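Local coordinates for iron-regulated transcriptional activator AFT2 (Saccharomyces cerevisiae, PDB 4LMG), which activates the genes of the yeast iron regulon when iron is scarce, by binding the iron-responsive element 5'-CACCC-3' in their promoters, at residues A[46-51]-A[77-82]. Residues are numbered along the deposited sequence; the frame is centred on the assembly and turned at random.
Sequences VTFKCR and IRAAYS. With ZN (zinc ion), chain I; nucleotides of chain G; nucleotides of chain H.
Val-46 pairs with Ala-79, and Phe-48 with Ile-77, where strands 46-50 and 77-82 run antiparallel as neighbours in the WRKY-GCM1 sheet; the axes of the two segments come within 4.7 Å, at 166°. Both pairs are hydrogen-bonded, closed by four bonds, the shortest being Phe-48 N to Ile-77 O at 2.7 Å. Between them Thr-47 and Arg-78 form a non-hydrogen-bonded pair, where Thr-47 CA sits 3.4 Å from Ile-77 O in a CA-H...O contact.

On the face carrying Val-46, Phe-48, Ile-77 and Ala-79, the Phe-48 and Ile-77 side chains start side by side, CB to CB 3.9 Å, and then cross. With CG anti to its own carbonyl carbon (chi1 -58°), the Phe-48 ring turns its edge to the partner strand: CD1 lies by Ile-77 O, and CE1 is 4.4 Å from Ala-79 CB. Helix 21-29 covers this face, with Leu-25 against Phe-48 and Phe-29 against Ile-77.

Thr-47 and Arg-78 point the other way, to the DNA. Thr-47 OG1 stands anti to the carbonyl carbon (chi1 -62°) and from there donates a 2.9 Å hydrogen bond to OP1 of DA2 of chain H. Arg-78, poorly ordered, reaches out nearly straight, its CD 3.4 Å from O5' of DA1 of chain H and its NE 3.9 Å from OP2 of DA2. Past the paired residues, Cys-50 SG binds the zinc ion with Cys-73, His-97 and His-99.

One face is thus greasy and helix-covered; the other offers the DNA backbone a neutral hydroxyl and a positive charge that probably pulls at long range.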
loop_
_atom_site.group_PDB
_atom_site.type_symbol
_atom_site.label_atom_id
_atom_site.label_comp_id
_atom_site.label_asym_id
_atom_site.label_seq_id
_atom_site.Cartn_x
_atom_site.Cartn_y
_atom_site.Cartn_z
ATOM N N VAL A 46 11.463 -8.603 6.481
ATOM C CA VAL A 46 10.098 -8.874 6.052
ATOM C C VAL A 46 9.292 -9.429 7.217
ATOM O O VAL A 46 9.719 -10.367 7.890
ATOM C CB VAL A 46 10.050 -9.880 4.894
ATOM C CG1 VAL A 46 8.635 -9.964 4.334
ATOM C CG2 VAL A 46 11.033 -9.482 3.811
ATOM N N THR A 47 8.131 -8.833 7.461
ATOM C CA THR A 47 7.242 -9.304 8.513
ATOM C C THR A 47 5.995 -9.922 7.898
ATOM O O THR A 47 5.344 -9.317 7.050
ATOM C CB THR A 47 6.830 -8.165 9.459
ATOM O OG1 THR A 47 7.993 -7.637 10.104
ATOM C CG2 THR A 47 5.863 -8.677 10.513
ATOM N N PHE A 48 5.676 -11.136 8.328
ATOM C CA PHE A 48 4.540 -11.869 7.796
ATOM C C PHE A 48 3.474 -12.056 8.864
ATOM O O PHE A 48 3.772 -12.052 10.059
ATOM C CB PHE A 48 4.987 -13.241 7.287
ATOM C CG PHE A 48 6.056 -13.185 6.235
ATOM C CD1 PHE A 48 7.392 -13.107 6.589
ATOM C CD2 PHE A 48 5.726 -13.225 4.892
ATOM C CE1 PHE A 48 8.377 -13.064 5.624
ATOM C CE2 PHE A 48 6.705 -13.181 3.922
ATOM C CZ PHE A 48 8.034 -13.102 4.289
ATOM N N LYS A 49 2.232 -12.220 8.425
ATOM C CA LYS A 49 1.140 -12.559 9.329
ATOM C C LYS A 49 0.061 -13.336 8.583
ATOM O O LYS A 49 0.158 -13.541 7.373
ATOM C CB LYS A 49 0.548 -11.300 9.962
ATOM C CG LYS A 49 -0.067 -10.331 8.966
ATOM C CD LYS A 49 -0.600 -9.106 9.679
ATOM C CE LYS A 49 -1.157 -8.088 8.699
ATOM N NZ LYS A 49 -1.488 -6.812 9.390
ATOM N N CYS A 50 -0.963 -13.773 9.308
ATOM C CA CYS A 50 -2.069 -14.488 8.683
ATOM C C CYS A 50 -2.915 -13.534 7.859
ATOM O O CYS A 50 -3.229 -12.431 8.305
ATOM C CB CYS A 50 -2.945 -15.173 9.735
ATOM S SG CYS A 50 -2.216 -16.646 10.482
ATOM N N ARG A 51 -3.279 -13.957 6.654
ATOM C CA ARG A 51 -4.207 -13.181 5.850
ATOM C C ARG A 51 -5.425 -12.840 6.693
ATOM O O ARG A 51 -5.909 -13.669 7.467
ATOM C CB ARG A 51 -4.644 -13.949 4.605
ATOM C CG ARG A 51 -5.574 -13.149 3.707
ATOM C CD ARG A 51 -6.045 -13.971 2.527
ATOM N NE ARG A 51 -4.927 -14.634 1.870
ATOM C CZ ARG A 51 -4.088 -14.034 1.033
ATOM N NH1 ARG A 51 -4.236 -12.747 0.746
ATOM N NH2 ARG A 51 -3.098 -14.724 0.484
ATOM N N ILE A 77 5.538 -13.793 11.740
ATOM C CA ILE A 77 6.830 -14.309 11.310
ATOM C C ILE A 77 7.710 -13.139 10.892
ATOM O O ILE A 77 7.284 -12.270 10.130
ATOM C CB ILE A 77 6.696 -15.289 10.137
ATOM C CG1 ILE A 77 5.800 -16.467 10.523
ATOM C CG2 ILE A 77 8.064 -15.789 9.705
ATOM C CD1 ILE A 77 5.681 -17.513 9.443
ATOM N N ARG A 78 8.935 -13.109 11.401
ATOM C CA ARG A 78 9.850 -12.021 11.089
ATOM C C ARG A 78 11.159 -12.548 10.518
ATOM O O ARG A 78 11.883 -13.287 11.179
ATOM C CB ARG A 78 10.109 -11.171 12.334
ATOM C CG ARG A 78 10.893 -9.893 12.074
ATOM C CD ARG A 78 10.739 -8.926 13.236
ATOM N NE ARG A 78 11.557 -7.730 13.075
ATOM C CZ ARG A 78 12.763 -7.573 13.613
ATOM N NH1 ARG A 78 13.290 -8.542 14.351
ATOM N NH2 ARG A 78 13.440 -6.450 13.416
ATOM N N ALA A 79 11.442 -12.184 9.273
ATOM C CA ALA A 79 12.709 -12.523 8.648
ATOM C C ALA A 79 13.578 -11.276 8.603
ATOM O O ALA A 79 13.158 -10.240 8.088
ATOM C CB ALA A 79 12.487 -13.070 7.252
ATOM N N ALA A 80 14.785 -11.376 9.146
ATOM C CA ALA A 80 15.680 -10.227 9.230
ATOM C C ALA A 80 17.079 -10.553 8.717
ATOM O O ALA A 80 17.638 -11.601 9.029
ATOM C CB ALA A 80 15.745 -9.713 10.663
ATOM N N TYR A 81 17.643 -9.642 7.932
ATOM C CA TYR A 81 18.977 -9.839 7.389
ATOM C C TYR A 81 20.054 -9.310 8.329
ATOM O O TYR A 81 20.081 -8.125 8.660
ATOM C CB TYR A 81 19.105 -9.173 6.021
ATOM C CG TYR A 81 20.431 -9.431 5.346
ATOM C CD1 TYR A 81 21.392 -8.433 5.249
ATOM C CD2 TYR A 81 20.724 -10.679 4.811
ATOM C CE1 TYR A 81 22.604 -8.668 4.631
ATOM C CE2 TYR A 81 21.934 -10.923 4.195
ATOM C CZ TYR A 81 22.869 -9.917 4.106
ATOM O OH TYR A 81 24.075 -10.164 3.491
ATOM N N SER A 82 20.936 -10.203 8.763
ATOM C CA SER A 82 22.098 -9.810 9.545
ATOM C C SER A 82 23.210 -9.371 8.600
ATOM O O SER A 82 23.725 -10.174 7.826
ATOM C CB SER A 82 22.579 -10.973 10.422
ATOM O OG SER A 82 23.814 -10.670 11.049
HETATM ZN ZN ZN I . -3.379 -16.754 12.441
ATOM P P DG G 9 -4.109 -8.497 4.534
ATOM O OP1 DG G 9 -4.932 -9.713 4.698
ATOM O OP2 DG G 9 -3.407 -7.937 5.713
ATOM O "O5'" DG G 9 -3.040 -8.753 3.378
ATOM C "C5'" DG G 9 -3.535 -9.076 2.084
ATOM C "C4'" DG G 9 -2.623 -8.543 0.995
ATOM O "O4'" DG G 9 -2.851 -7.120 0.799
ATOM C "C3'" DG G 9 -1.133 -8.676 1.268
ATOM O "O3'" DG G 9 -0.486 -8.838 0.015
ATOM C "C2'" DG G 9 -0.798 -7.339 1.928
ATOM C "C1'" DG G 9 -1.695 -6.380 1.145
ATOM N N9 DG G 9 -2.161 -5.198 1.873
ATOM C C8 DG G 9 -2.696 -5.153 3.138
ATOM N N7 DG G 9 -3.039 -3.952 3.517
ATOM C C5 DG G 9 -2.726 -3.148 2.429
ATOM C C6 DG G 9 -2.879 -1.752 2.250
ATOM O O6 DG G 9 -3.339 -0.918 3.044
ATOM N N1 DG G 9 -2.433 -1.338 0.998
ATOM C C2 DG G 9 -1.908 -2.176 0.040
ATOM N N2 DG G 9 -1.528 -1.600 -1.111
ATOM N N3 DG G 9 -1.759 -3.486 0.194
ATOM C C4 DG G 9 -2.188 -3.901 1.410
ATOM P P DA H 2 8.084 -4.445 12.557
ATOM O OP1 DA H 2 8.185 -4.893 11.148
ATOM O OP2 DA H 2 9.254 -4.611 13.449
ATOM O "O5'" DA H 2 7.627 -2.905 12.558
ATOM C "C5'" DA H 2 6.858 -2.376 13.642
ATOM C "C4'" DA H 2 6.929 -0.858 13.763
ATOM O "O4'" DA H 2 8.144 -0.343 13.158
ATOM C "C3'" DA H 2 5.780 -0.076 13.134
ATOM O "O3'" DA H 2 5.467 1.030 13.969
ATOM C "C2'" DA H 2 6.346 0.390 11.798
ATOM C "C1'" DA H 2 7.844 0.504 12.072
ATOM N N9 DA H 2 8.641 0.049 10.943
ATOM C C8 DA H 2 9.367 -1.104 10.861
ATOM N N7 DA H 2 9.983 -1.260 9.715
ATOM C C5 DA H 2 9.635 -0.132 8.995
ATOM C C6 DA H 2 9.965 0.302 7.699
ATOM N N6 DA H 2 10.754 -0.393 6.876
ATOM N N1 DA H 2 9.448 1.476 7.285
ATOM C C2 DA H 2 8.657 2.163 8.117
ATOM N N3 DA H 2 8.278 1.857 9.357
ATOM C C4 DA H 2 8.806 0.685 9.736
ATOM O "O5'" DA H 1 9.148 -7.426 15.885
ATOM C "C5'" DA H 1 7.788 -7.832 15.750
ATOM C "C4'" DA H 1 7.158 -7.228 14.506
ATOM O "O4'" DA H 1 5.829 -7.775 14.323
ATOM C "C3'" DA H 1 6.942 -5.724 14.549
ATOM O "O3'" DA H 1 6.838 -5.209 13.227
ATOM C "C2'" DA H 1 5.613 -5.619 15.290
ATOM C "C1'" DA H 1 4.864 -6.858 14.804
ATOM N N9 DA H 1 4.096 -7.523 15.852
ATOM C C8 DA H 1 4.569 -8.395 16.795
ATOM N N7 DA H 1 3.648 -8.841 17.615
ATOM C C5 DA H 1 2.489 -8.218 17.180
ATOM C C6 DA H 1 1.157 -8.271 17.635
ATOM N N6 DA H 1 0.762 -9.017 18.673
ATOM N N1 DA H 1 0.243 -7.526 16.978
ATOM C C2 DA H 1 0.643 -6.782 15.939
ATOM N N3 DA H 1 1.862 -6.650 15.419
ATOM C C4 DA H 1 2.748 -7.401 16.094
#